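Local atomic coordinates of VIN1 (Oscarella pearsei, PDB entry 6BFI), a protein that binds actin filaments and may play a role in cell-cell adhesion, as a member of the vinculin/alpha-catenin family. Residues L36-L40 with L95-Q99; V131-V135 with I246-Q250; S496-M500 with R540-A545; K560-S565 with A608-I613; P574-A579 with K594-A599. One frame throughout, in Å; residues are numbered along the deposited sequence.

Contact 1 of 5, residues L36-L40 with L95-Q99; sequences LKEDL and LKADQ
Lys37 reaches across to residues 95-99 and crosses the side chain of Gln99 at a slant. Its CG lies anti to the backbone N (chi1 -174°), and a bend at chi2 helps carry NZ across to residues 95-99. The ammonium group then makes two hydrogen bonds. Lys37 NZ gives one to Gln99 OE1 at 2.7 Å, in the plane of the amide carbonyl and on a lone pair. Lys37 NZ also bonds Leu95 O at 2.9 Å, but from above that carbonyl's plane rather than on a lone pair. Leu95 lies in the last turn of helix 68-97, where carbonyls begin to run out of backbone donors. The amide of Gln99 is held at its other end too, since NE2 bonds Glu32 OE1 at the end of helix 8-32. With an alanine here, Lys37 would probably keep only the Leu95 carbonyl, and Glu32 would lose its amide partner. Asp39 OD1 lies against the aliphatic chain of Lys96, 3.9 Å from Lys96 CD, but its hydrogen bond goes to Thr41 OG1 at the start of helix 41-59. Further in, where both leucines are buried, Leu40 CD1 meets Leu95 CD1 at 4.1 Å. From helix 8-32, Phe27 touches Leu40 and His28 touches Leu95. The contact joins the loop between helices 8-32 and 41-59 to the end of helix 68-97. A positive charge at the carbonyl end of helix 68-97 is likely to interact favourably with the helix dipole.

Contact 2 of 5, residues V131-V135 with I246-Q250; sequences VRKMV and IRVLQ
The backbone carbonyl oxygen Leu249 O meets both methyls of Val131 across the contact. Val131 CG1 lies 3.6 Å from Leu249 O, and Val131 CG2 lies 3.7 Å from it as well. These are van der Waals contacts; the two segments share no polar bond. CG1 also touches Gln250 CG. Val135, one turn on, sets both methyls between Ile246 and Gln250. Val135 CG1, anti to the backbone N (chi1 170°), comes closest to Ile246 CG2, at 3.8 Å. Val135 CG2 comes closest to Gln250 NE2, at 3.7 Å, and the extended glutamine side chain crosses the valine at about a right angle. The contact packs the C-terminal half of helix 102-145 against the C-terminal end of helix 224-249, within the all-helical vinculin fold. Leu249 fills the buried side. Leu249 CD2 touches Met134 SD at 3.7 Å, and Leu249 CD1 lies 3.9 Å from Met134 CB, so one branch meets the start of the methionine chain and the other its sulfur. The two side chains cross nearly perpendicular. Arg178 of helix 154-178 touches both Met134 and Leu249. Cys138 of helix 102-145 extends the apolar surface on to Ile246 and Leu249.

Contact 3 of 5, residues S496-M500 with R540-A545; sequences SLEFM and RVIQVA
Segments 496-500 and 540-545 run antiparallel, at 166° between their directions, with their axes 10.5 Å apart. They belong to helices 496-519 and 524-550, which pack as neighbours in a helical bundle of the vinculin fold. At this spacing the two helices are bridged by large side chains, Phe499 and Met500. Val544 CG2 sits over one face of the Phe499 ring. This is a CH-pi contact, with Val544 CG2 3.7 Å from the centroid of the Phe499 ring and 20° off its normal. The backbone N of Val541 lies at the edge of the ring, near its plane. Arg540 NH2 approaches obliquely, 3.9 Å from Phe499 CE2, with the guanidinium and ring planes 79° apart. Arg540 was modelled in two conformers. In the one described here, NH2 makes a salt bridge to Asp491. Arg540 NH1 also gives a hydrogen bond to Gln543 OE1 at 3.2 Å. The acceptor lies in the guanidinium plane, but the donor comes from above the amide plane of Gln543. Val372 of helix 344-375 touches both Phe499 and Arg540. On the other flank, Met500 is bent at chi2, and this helps bring its sulfur and methyl to helix 524-550. There Met500 SD touches Val541 CG1 at 3.6 Å. The methyl meets backbone as well as side chains: Met500 CE touches Val544 CG1 and Ala545 CB, and it lies 3.6 Å from Val541 O.

Contact 4 of 5, residues K560-S565 with A608-I613; sequences KLSSAS and AVRSVI
Ala564 and Val609 mark the tight part of this contact, where the helices come within 5.2 Å between the CA atoms of Ala564 and Val609. Helices 555-569 and 589-615 pack antiparallel here, at 167°, as neighbours in a helical bundle of the vinculin fold. Their axes are 8.7 Å apart, and the small Ala564 side chain lets them come this near. Ala564 CB lies 3.8 Å from Val609 CG2 and 4.0 Å from Val612 CG2. Leu561 fills the buried side. Its CG is anti to the backbone N (chi1 -173°), and this torsion and chi2 (52°) together bring CD1 to helix 589-615. Leu561 CD1 meets Val609 CG1 at 3.7 Å and, more distantly, Ile613 CG1. Beyond this layer the bundle continues. Ala545 of helix 524-550 touches both Leu561 and Val609, and Met500 of helix 496-519 touches Val609 and Ile613. The opposite flank is looser. Lys560 is exposed and offers only its CB, with Lys560 CB 4.1 Å from Val612 CG1, while the rest of its extended chain leads away from the partner helix. Ala608, at this side too, meets Ala564 methyl to methyl. Val612 lies against both turns of the facing helix: CG2 meets Ala564 CB, and Val612 CG1 rests 3.7 Å from Leu561 N.

Contact 5 of 5, residues P574-A579 with K594-A599; sequences PMVIEA and KFCSSA
Met575 and Ser598 meet where the helices run closest, with Met575 CA only 3.6 Å from Ser598 CB. Met575 CG lies against the backbone of Ala599. From there, bends at chi2 (-88°) and chi3 bring the sulfur to Phe595. Met575 SD sits at the ring edge, 3.8 Å from Phe595 CE1, in a Met-aromatic contact. Ala579 CB touches the same ring, 3.9 Å from Phe595 CD1. On the outer side, Glu578 packs its CB over the backbone of Phe595, and Glu578 OE1 lies 3.5 Å from Lys594 CB. The charged ends stay apart, with Lys594 NZ 5.3 Å from Glu578 OE1. A glycine here would probably take away the packing on the Phe595 backbone and leave Lys594 without this nearby opposite charge. Ser598 OG turns back to bond Lys594 O at 3.0 Å, which ties the hydroxyl to its own helix. Helices 572-584 and 589-615 form an antiparallel hairpin of the vinculin fold, crossing at -156°. Ala514 and Ala518 of helix 496-519 and Leu527 of helix 524-550 also touch Phe595. Lys594 has a long, weak ion pair with Asp590 as well. The contact is thus apolar inside, and the Glu578-Lys594 pair is likely to add only a weak attraction outside.

The five contacts come in sequence order except that contact 5 is nested inside the loop closed by contact 4. Contact 1 lies far out at one end, with its centre 93 Å from that of contact 5, and on the opposite side of the chain's centre from contacts 3, 4 and 5. The centres of contacts 1 and 2 are 47 Å apart. Contacts 3 and 4 form one packed unit with centres 10 Å apart, and Met500 CE touches Ile613 CD1 between them. The centres of contacts 4 and 5 are 21 Å apart; contact 5 uses the earlier part of helix 589-615, which both share. Thus helices 496-519 to 589-615 pack as one bundle, while contacts 1 and 2 hold separate places in this elongated all-helical protein.

Contact 1 of 5, residues L36-L40 with L95-Q99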
# COMPACT_ATOMS: atom_id res chain seq x y z
N LEU A 36 19.64 -35.41 -29.93
CA LEU A 36 18.72 -36.48 -30.29
C LEU A 36 17.58 -35.94 -31.14
O LEU A 36 16.90 -34.99 -30.75
CB LEU A 36 18.16 -37.17 -29.04
CG LEU A 36 17.19 -38.32 -29.29
CD1 LEU A 36 17.74 -39.29 -30.31
CD2 LEU A 36 16.87 -39.03 -27.99
N LYS A 37 17.37 -36.53 -32.32
CA LYS A 37 16.32 -36.08 -33.22
C LYS A 37 14.95 -36.42 -32.64
O LYS A 37 14.61 -37.60 -32.48
CB LYS A 37 16.50 -36.72 -34.60
CG LYS A 37 15.53 -36.20 -35.65
CD LYS A 37 15.75 -34.72 -35.92
CE LYS A 37 14.81 -34.21 -37.00
NZ LYS A 37 15.02 -32.76 -37.26
N GLU A 38 14.17 -35.39 -32.33
CA GLU A 38 12.84 -35.56 -31.77
C GLU A 38 11.79 -35.22 -32.82
O GLU A 38 11.91 -34.21 -33.51
CB GLU A 38 12.66 -34.67 -30.53
CG GLU A 38 12.53 -35.44 -29.23
CD GLU A 38 11.30 -36.33 -29.20
OE1 GLU A 38 11.42 -37.52 -29.56
OE2 GLU A 38 10.22 -35.84 -28.82
N ASP A 39 10.77 -36.07 -32.92
CA ASP A 39 9.67 -35.83 -33.85
C ASP A 39 8.67 -34.88 -33.20
O ASP A 39 8.07 -35.21 -32.17
CB ASP A 39 9.00 -37.15 -34.22
CG ASP A 39 7.87 -36.96 -35.22
OD1 ASP A 39 7.92 -35.99 -36.00
OD2 ASP A 39 6.94 -37.79 -35.23
N LEU A 40 8.50 -33.70 -33.80
CA LEU A 40 7.65 -32.66 -33.24
C LEU A 40 6.17 -32.85 -33.57
O LEU A 40 5.35 -32.03 -33.15
CB LEU A 40 8.11 -31.29 -33.75
CG LEU A 40 9.62 -31.04 -33.61
CD1 LEU A 40 10.01 -29.71 -34.22
CD2 LEU A 40 10.02 -31.11 -32.15
N LEU A 95 10.83 -30.03 -40.77
CA LEU A 95 11.89 -30.32 -39.81
C LEU A 95 12.05 -31.82 -39.59
O LEU A 95 13.17 -32.30 -39.38
CB LEU A 95 11.64 -29.60 -38.49
CG LEU A 95 11.85 -28.08 -38.55
CD1 LEU A 95 11.73 -27.47 -37.17
CD2 LEU A 95 13.20 -27.75 -39.17
N LYS A 96 10.95 -32.58 -39.63
CA LYS A 96 11.08 -34.03 -39.62
C LYS A 96 11.86 -34.52 -40.83
O LYS A 96 12.68 -35.44 -40.73
CB LYS A 96 9.71 -34.70 -39.56
CG LYS A 96 9.77 -36.22 -39.59
CD LYS A 96 8.39 -36.84 -39.75
CE LYS A 96 8.48 -38.34 -39.93
NZ LYS A 96 7.15 -38.95 -40.20
N ALA A 97 11.63 -33.90 -41.99
CA ALA A 97 12.37 -34.27 -43.19
C ALA A 97 13.85 -33.90 -43.06
O ALA A 97 14.72 -34.76 -43.22
CB ALA A 97 11.75 -33.60 -44.42
N ASP A 98 14.14 -32.63 -42.78
CA ASP A 98 15.51 -32.17 -42.65
C ASP A 98 15.62 -31.23 -41.46
O ASP A 98 14.83 -30.29 -41.34
CB ASP A 98 15.98 -31.46 -43.93
CG ASP A 98 17.40 -30.93 -43.81
OD1 ASP A 98 18.19 -31.50 -43.03
OD2 ASP A 98 17.74 -29.95 -44.52
N GLN A 99 16.61 -31.49 -40.60
CA GLN A 99 16.79 -30.66 -39.41
C GLN A 99 17.17 -29.23 -39.78
O GLN A 99 16.74 -28.27 -39.13
CB GLN A 99 17.84 -31.28 -38.49
CG GLN A 99 18.37 -30.36 -37.40
CD GLN A 99 17.28 -29.88 -36.45
OE1 GLN A 99 16.27 -30.55 -36.26
NE2 GLN A 99 17.49 -28.71 -35.86

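Contact 2 of 5, residues V131-V135 with I246-Q250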
# COMPACT_ATOMS: atom_id res chain seq x y z
N VAL A 131 -16.28 -5.98 -21.84
CA VAL A 131 -15.96 -4.70 -21.22
C VAL A 131 -16.81 -3.58 -21.82
O VAL A 131 -17.25 -2.67 -21.11
CB VAL A 131 -14.46 -4.41 -21.32
CG1 VAL A 131 -14.15 -3.00 -20.82
CG2 VAL A 131 -13.66 -5.43 -20.53
N ARG A 132 -17.05 -3.64 -23.13
CA ARG A 132 -17.92 -2.64 -23.75
C ARG A 132 -19.33 -2.70 -23.18
O ARG A 132 -19.95 -1.66 -22.93
CB ARG A 132 -17.96 -2.84 -25.27
CG ARG A 132 -16.74 -2.30 -26.00
CD ARG A 132 -17.02 -2.14 -27.49
NE ARG A 132 -17.53 -3.37 -28.09
CZ ARG A 132 -16.77 -4.25 -28.73
NH1 ARG A 132 -15.46 -4.05 -28.86
NH2 ARG A 132 -17.31 -5.35 -29.24
N LYS A 133 -19.85 -3.91 -22.95
CA LYS A 133 -21.17 -4.04 -22.33
C LYS A 133 -21.19 -3.43 -20.93
O LYS A 133 -22.06 -2.60 -20.60
CB LYS A 133 -21.58 -5.51 -22.28
CG LYS A 133 -22.90 -5.76 -21.58
CD LYS A 133 -22.96 -7.18 -21.02
CE LYS A 133 -21.89 -7.39 -19.95
NZ LYS A 133 -22.06 -6.45 -18.80
N MET A 134 -20.24 -3.83 -20.08
CA MET A 134 -20.19 -3.33 -18.71
C MET A 134 -20.10 -1.80 -18.69
O MET A 134 -20.88 -1.13 -18.00
CB MET A 134 -19.01 -3.94 -17.96
CG MET A 134 -18.90 -5.45 -18.10
SD MET A 134 -17.75 -6.19 -16.94
CE MET A 134 -18.08 -7.93 -17.20
N VAL A 135 -19.15 -1.25 -19.45
CA VAL A 135 -18.99 0.20 -19.53
C VAL A 135 -20.27 0.86 -20.02
O VAL A 135 -20.61 1.96 -19.59
CB VAL A 135 -17.78 0.55 -20.42
CG1 VAL A 135 -17.73 2.04 -20.73
CG2 VAL A 135 -16.49 0.11 -19.74
N ILE A 246 -15.22 2.54 -14.43
CA ILE A 246 -15.11 2.43 -15.89
C ILE A 246 -13.64 2.37 -16.30
O ILE A 246 -13.28 1.62 -17.22
CB ILE A 246 -15.85 3.59 -16.57
CG1 ILE A 246 -17.36 3.48 -16.31
CG2 ILE A 246 -15.58 3.60 -18.07
CD1 ILE A 246 -18.16 4.65 -16.84
N ARG A 247 -12.79 3.15 -15.64
CA ARG A 247 -11.37 3.17 -16.01
C ARG A 247 -10.70 1.84 -15.69
O ARG A 247 -9.95 1.30 -16.51
CB ARG A 247 -10.66 4.32 -15.29
CG ARG A 247 -9.26 4.57 -15.81
CD ARG A 247 -8.50 5.56 -14.93
NE ARG A 247 -8.22 5.00 -13.62
CZ ARG A 247 -7.14 4.28 -13.33
NH1 ARG A 247 -6.24 4.02 -14.27
NH2 ARG A 247 -6.96 3.81 -12.10
N VAL A 248 -10.94 1.30 -14.49
CA VAL A 248 -10.32 0.04 -14.10
C VAL A 248 -10.88 -1.11 -14.92
O VAL A 248 -10.16 -2.07 -15.23
CB VAL A 248 -10.52 -0.19 -12.59
CG1 VAL A 248 -9.88 -1.50 -12.16
CG2 VAL A 248 -9.93 0.97 -11.80
N LEU A 249 -12.16 -1.04 -15.29
CA LEU A 249 -12.76 -2.07 -16.14
C LEU A 249 -12.02 -2.20 -17.46
O LEU A 249 -11.95 -3.30 -18.02
CB LEU A 249 -14.24 -1.76 -16.39
CG LEU A 249 -15.27 -2.34 -15.42
CD1 LEU A 249 -16.65 -1.77 -15.69
CD2 LEU A 249 -15.29 -3.85 -15.53
N GLN A 250 -11.47 -1.11 -17.98
CA GLN A 250 -10.85 -1.08 -19.29
C GLN A 250 -9.34 -1.28 -19.25
O GLN A 250 -8.69 -1.26 -20.30
CB GLN A 250 -11.17 0.24 -20.00
CG GLN A 250 -12.66 0.42 -20.30
CD GLN A 250 -12.97 1.78 -20.90
OE1 GLN A 250 -12.32 2.77 -20.59
NE2 GLN A 250 -13.97 1.82 -21.77

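Contact 3 of 5, residues S496-M500 with R540-A545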
# COMPACT_ATOMS: atom_id res chain seq x y z
N SER A 496 4.60 3.05 19.35
CA SER A 496 3.62 3.07 20.44
C SER A 496 4.28 3.38 21.78
O SER A 496 3.68 4.06 22.62
CB SER A 496 2.88 1.75 20.49
OG SER A 496 2.11 1.56 19.31
N LEU A 497 5.50 2.88 22.00
CA LEU A 497 6.19 3.17 23.26
C LEU A 497 6.40 4.66 23.45
O LEU A 497 6.25 5.19 24.56
CB LEU A 497 7.52 2.42 23.30
CG LEU A 497 8.45 2.71 24.48
CD1 LEU A 497 7.73 2.52 25.81
CD2 LEU A 497 9.69 1.83 24.42
N GLU A 498 6.76 5.37 22.37
CA GLU A 498 6.90 6.81 22.46
C GLU A 498 5.56 7.48 22.77
O GLU A 498 5.51 8.45 23.54
CB GLU A 498 7.49 7.37 21.16
CG GLU A 498 8.95 7.03 20.94
CD GLU A 498 9.87 7.62 22.00
OE1 GLU A 498 9.44 8.54 22.73
OE2 GLU A 498 11.03 7.17 22.10
N PHE A 499 4.47 6.98 22.18
CA PHE A 499 3.15 7.51 22.50
C PHE A 499 2.84 7.32 23.98
O PHE A 499 2.28 8.21 24.63
CB PHE A 499 2.08 6.84 21.64
CG PHE A 499 0.70 7.46 21.79
CD1 PHE A 499 -0.15 7.05 22.80
CD2 PHE A 499 0.27 8.44 20.91
CE1 PHE A 499 -1.41 7.61 22.94
CE2 PHE A 499 -0.99 9.00 21.04
CZ PHE A 499 -1.83 8.59 22.06
N MET A 500 3.20 6.16 24.54
CA MET A 500 2.93 5.90 25.95
C MET A 500 3.79 6.77 26.85
O MET A 500 3.34 7.18 27.93
CB MET A 500 3.14 4.42 26.26
CG MET A 500 2.21 3.49 25.51
SD MET A 500 0.47 3.98 25.64
CE MET A 500 -0.31 2.76 24.59
N ARG A 540 -7.24 7.60 25.01
CA ARG A 540 -6.36 7.47 23.86
C ARG A 540 -5.26 6.46 24.13
O ARG A 540 -4.87 5.70 23.24
CB ARG A 540 -5.77 8.84 23.50
CG ARG A 540 -6.72 9.70 22.68
CD ARG A 540 -6.91 9.09 21.30
NE ARG A 540 -5.66 9.12 20.54
CZ ARG A 540 -5.33 8.22 19.62
NH1 ARG A 540 -6.15 7.21 19.34
NH2 ARG A 540 -4.18 8.33 18.98
N VAL A 541 -4.75 6.42 25.37
CA VAL A 541 -3.80 5.37 25.74
C VAL A 541 -4.45 4.00 25.59
O VAL A 541 -3.82 3.05 25.12
CB VAL A 541 -3.27 5.61 27.17
CG1 VAL A 541 -2.53 4.38 27.68
CG2 VAL A 541 -2.38 6.84 27.21
N ILE A 542 -5.72 3.90 25.98
CA ILE A 542 -6.45 2.64 25.83
C ILE A 542 -6.52 2.23 24.36
O ILE A 542 -6.25 1.07 24.01
CB ILE A 542 -7.86 2.76 26.44
CG1 ILE A 542 -7.79 3.13 27.92
CG2 ILE A 542 -8.64 1.46 26.24
CD1 ILE A 542 -7.20 2.04 28.78
N GLN A 543 -6.87 3.17 23.49
CA GLN A 543 -7.03 2.85 22.07
C GLN A 543 -5.70 2.43 21.45
O GLN A 543 -5.63 1.42 20.73
CB GLN A 543 -7.62 4.04 21.32
CG GLN A 543 -9.01 4.43 21.77
CD GLN A 543 -9.54 5.64 21.02
OE1 GLN A 543 -9.07 5.95 19.92
NE2 GLN A 543 -10.51 6.33 21.61
N VAL A 544 -4.64 3.20 21.69
CA VAL A 544 -3.34 2.84 21.14
C VAL A 544 -2.90 1.48 21.66
O VAL A 544 -2.33 0.67 20.92
CB VAL A 544 -2.31 3.95 21.44
CG1 VAL A 544 -0.92 3.51 21.00
CG2 VAL A 544 -2.71 5.23 20.74
N ALA A 545 -3.17 1.20 22.94
CA ALA A 545 -2.88 -0.13 23.47
C ALA A 545 -3.69 -1.20 22.75
O ALA A 545 -3.20 -2.32 22.55
CB ALA A 545 -3.16 -0.17 24.97

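Contact 4 of 5, residues K560-S565 with A608-I613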
# COMPACT_ATOMS: atom_id res chain seq x y z
N LYS A 560 -1.26 -9.66 29.01
CA LYS A 560 -0.75 -8.66 29.95
C LYS A 560 -1.22 -7.26 29.56
O LYS A 560 -1.70 -6.50 30.41
CB LYS A 560 0.78 -8.71 29.99
CG LYS A 560 1.36 -9.98 30.59
CD LYS A 560 2.88 -10.01 30.45
CE LYS A 560 3.49 -11.22 31.13
NZ LYS A 560 4.96 -11.30 30.93
N LEU A 561 -1.10 -6.91 28.28
CA LEU A 561 -1.55 -5.60 27.83
C LEU A 561 -3.05 -5.43 28.01
O LEU A 561 -3.52 -4.32 28.30
CB LEU A 561 -1.16 -5.39 26.37
CG LEU A 561 -1.41 -3.99 25.81
CD1 LEU A 561 -0.78 -2.95 26.71
CD2 LEU A 561 -0.88 -3.88 24.39
N SER A 562 -3.82 -6.51 27.85
CA SER A 562 -5.25 -6.43 28.10
C SER A 562 -5.54 -6.18 29.57
O SER A 562 -6.45 -5.43 29.92
CB SER A 562 -5.94 -7.70 27.62
OG SER A 562 -5.81 -7.86 26.22
N SER A 563 -4.76 -6.81 30.46
CA SER A 563 -4.95 -6.56 31.89
C SER A 563 -4.62 -5.12 32.24
O SER A 563 -5.35 -4.48 33.01
CB SER A 563 -4.09 -7.53 32.70
OG SER A 563 -4.56 -8.86 32.58
N ALA A 564 -3.54 -4.57 31.68
CA ALA A 564 -3.18 -3.19 31.97
C ALA A 564 -4.21 -2.21 31.42
O ALA A 564 -4.63 -1.27 32.11
CB ALA A 564 -1.79 -2.88 31.41
N SER A 565 -4.65 -2.43 30.17
CA SER A 565 -5.61 -1.51 29.57
C SER A 565 -6.96 -1.58 30.27
O SER A 565 -7.60 -0.55 30.51
CB SER A 565 -5.77 -1.81 28.08
OG SER A 565 -6.42 -3.04 27.87
N ALA A 608 1.21 1.53 34.01
CA ALA A 608 1.17 0.08 33.83
C ALA A 608 1.19 -0.29 32.35
O ALA A 608 1.96 -1.16 31.93
CB ALA A 608 -0.05 -0.50 34.52
N VAL A 609 0.35 0.36 31.55
CA VAL A 609 0.34 0.08 30.11
C VAL A 609 1.70 0.38 29.50
O VAL A 609 2.25 -0.42 28.72
CB VAL A 609 -0.78 0.88 29.42
CG1 VAL A 609 -0.85 0.52 27.94
CG2 VAL A 609 -2.12 0.63 30.11
N ARG A 610 2.27 1.54 29.86
CA ARG A 610 3.61 1.89 29.40
C ARG A 610 4.64 0.85 29.82
O ARG A 610 5.61 0.61 29.10
CB ARG A 610 4.00 3.27 29.93
CG ARG A 610 5.26 3.86 29.32
CD ARG A 610 6.50 3.62 30.19
NE ARG A 610 6.36 4.21 31.52
CZ ARG A 610 6.26 3.52 32.65
NH1 ARG A 610 6.29 2.19 32.61
NH2 ARG A 610 6.14 4.14 33.81
N SER A 611 4.44 0.23 30.99
CA SER A 611 5.39 -0.78 31.45
C SER A 611 5.27 -2.06 30.64
O SER A 611 6.28 -2.72 30.35
CB SER A 611 5.18 -1.07 32.93
OG SER A 611 5.91 -2.22 33.32
N VAL A 612 4.04 -2.45 30.28
CA VAL A 612 3.87 -3.66 29.46
C VAL A 612 4.50 -3.46 28.09
O VAL A 612 5.29 -4.29 27.61
CB VAL A 612 2.38 -4.03 29.35
CG1 VAL A 612 2.20 -5.19 28.39
CG2 VAL A 612 1.82 -4.37 30.72
N ILE A 613 4.17 -2.34 27.43
CA ILE A 613 4.75 -2.07 26.12
C ILE A 613 6.27 -1.94 26.22
O ILE A 613 7.01 -2.41 25.35
CB ILE A 613 4.11 -0.81 25.50
CG1 ILE A 613 2.65 -1.11 25.12
CG2 ILE A 613 4.91 -0.33 24.30
CD1 ILE A 613 1.99 -0.01 24.34

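Contact 5 of 5, residues P574-A579 with K594-A599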
# COMPACT_ATOMS: atom_id res chain seq x y z
N PRO A 574 -14.63 6.63 37.61
CA PRO A 574 -14.68 7.10 39.00
C PRO A 574 -13.94 8.41 39.22
O PRO A 574 -14.37 9.24 40.03
CB PRO A 574 -14.04 5.95 39.79
CG PRO A 574 -14.24 4.76 38.93
CD PRO A 574 -14.11 5.25 37.53
N MET A 575 -12.83 8.62 38.51
CA MET A 575 -12.10 9.88 38.63
C MET A 575 -12.96 11.05 38.17
O MET A 575 -13.00 12.10 38.84
CB MET A 575 -10.81 9.80 37.82
CG MET A 575 -9.84 10.94 38.05
SD MET A 575 -10.12 12.37 36.99
CE MET A 575 -10.08 11.60 35.37
N VAL A 576 -13.67 10.89 37.06
CA VAL A 576 -14.50 11.97 36.54
C VAL A 576 -15.67 12.25 37.48
O VAL A 576 -15.99 13.41 37.76
CB VAL A 576 -14.98 11.65 35.12
CG1 VAL A 576 -15.96 12.70 34.63
CG2 VAL A 576 -13.79 11.55 34.17
N ILE A 577 -16.32 11.20 37.98
CA ILE A 577 -17.45 11.44 38.87
C ILE A 577 -16.99 12.05 40.19
O ILE A 577 -17.72 12.82 40.82
CB ILE A 577 -18.28 10.15 39.09
CG1 ILE A 577 -17.58 9.20 40.07
CG2 ILE A 577 -18.53 9.45 37.76
CD1 ILE A 577 -18.45 8.03 40.48
N GLU A 578 -15.76 11.74 40.63
CA GLU A 578 -15.23 12.40 41.82
C GLU A 578 -14.92 13.86 41.53
O GLU A 578 -15.13 14.72 42.39
CB GLU A 578 -13.98 11.68 42.33
CG GLU A 578 -14.23 10.28 42.89
CD GLU A 578 -15.15 10.26 44.09
OE1 GLU A 578 -15.25 11.30 44.79
OE2 GLU A 578 -15.77 9.21 44.34
N ALA A 579 -14.43 14.17 40.33
CA ALA A 579 -14.21 15.56 39.95
C ALA A 579 -15.51 16.35 39.98
O ALA A 579 -15.58 17.45 40.54
CB ALA A 579 -13.55 15.64 38.57
N LYS A 594 -10.52 12.23 47.67
CA LYS A 594 -11.01 11.16 46.80
C LYS A 594 -10.63 11.41 45.35
O LYS A 594 -10.11 10.52 44.67
CB LYS A 594 -12.53 11.04 46.94
CG LYS A 594 -13.02 10.72 48.34
CD LYS A 594 -14.54 10.78 48.41
CE LYS A 594 -15.04 10.52 49.82
NZ LYS A 594 -16.51 10.74 49.94
N PHE A 595 -10.86 12.63 44.86
CA PHE A 595 -10.52 12.95 43.48
C PHE A 595 -9.03 12.82 43.22
O PHE A 595 -8.61 12.26 42.20
CB PHE A 595 -11.00 14.37 43.13
CG PHE A 595 -10.27 14.97 41.97
CD1 PHE A 595 -10.49 14.51 40.68
CD2 PHE A 595 -9.37 16.01 42.16
CE1 PHE A 595 -9.82 15.06 39.61
CE2 PHE A 595 -8.70 16.57 41.09
CZ PHE A 595 -8.93 16.09 39.81
N CYS A 596 -8.20 13.32 44.15
CA CYS A 596 -6.75 13.22 43.97
C CYS A 596 -6.31 11.76 43.90
O CYS A 596 -5.48 11.40 43.05
CB CYS A 596 -6.03 13.95 45.10
SG CYS A 596 -6.24 15.75 45.08
N SER A 597 -6.85 10.91 44.77
CA SER A 597 -6.50 9.49 44.74
C SER A 597 -6.95 8.84 43.44
O SER A 597 -6.25 7.98 42.89
CB SER A 597 -7.10 8.77 45.94
OG SER A 597 -6.65 9.36 47.16
N SER A 598 -8.12 9.24 42.93
CA SER A 598 -8.62 8.66 41.68
C SER A 598 -7.74 9.05 40.50
O SER A 598 -7.39 8.20 39.66
CB SER A 598 -10.07 9.10 41.45
OG SER A 598 -10.92 8.66 42.49
N ALA A 599 -7.37 10.33 40.41
CA ALA A 599 -6.48 10.77 39.34
C ALA A 599 -5.12 10.09 39.43
O ALA A 599 -4.57 9.66 38.41
CB ALA A 599 -6.33 12.29 39.39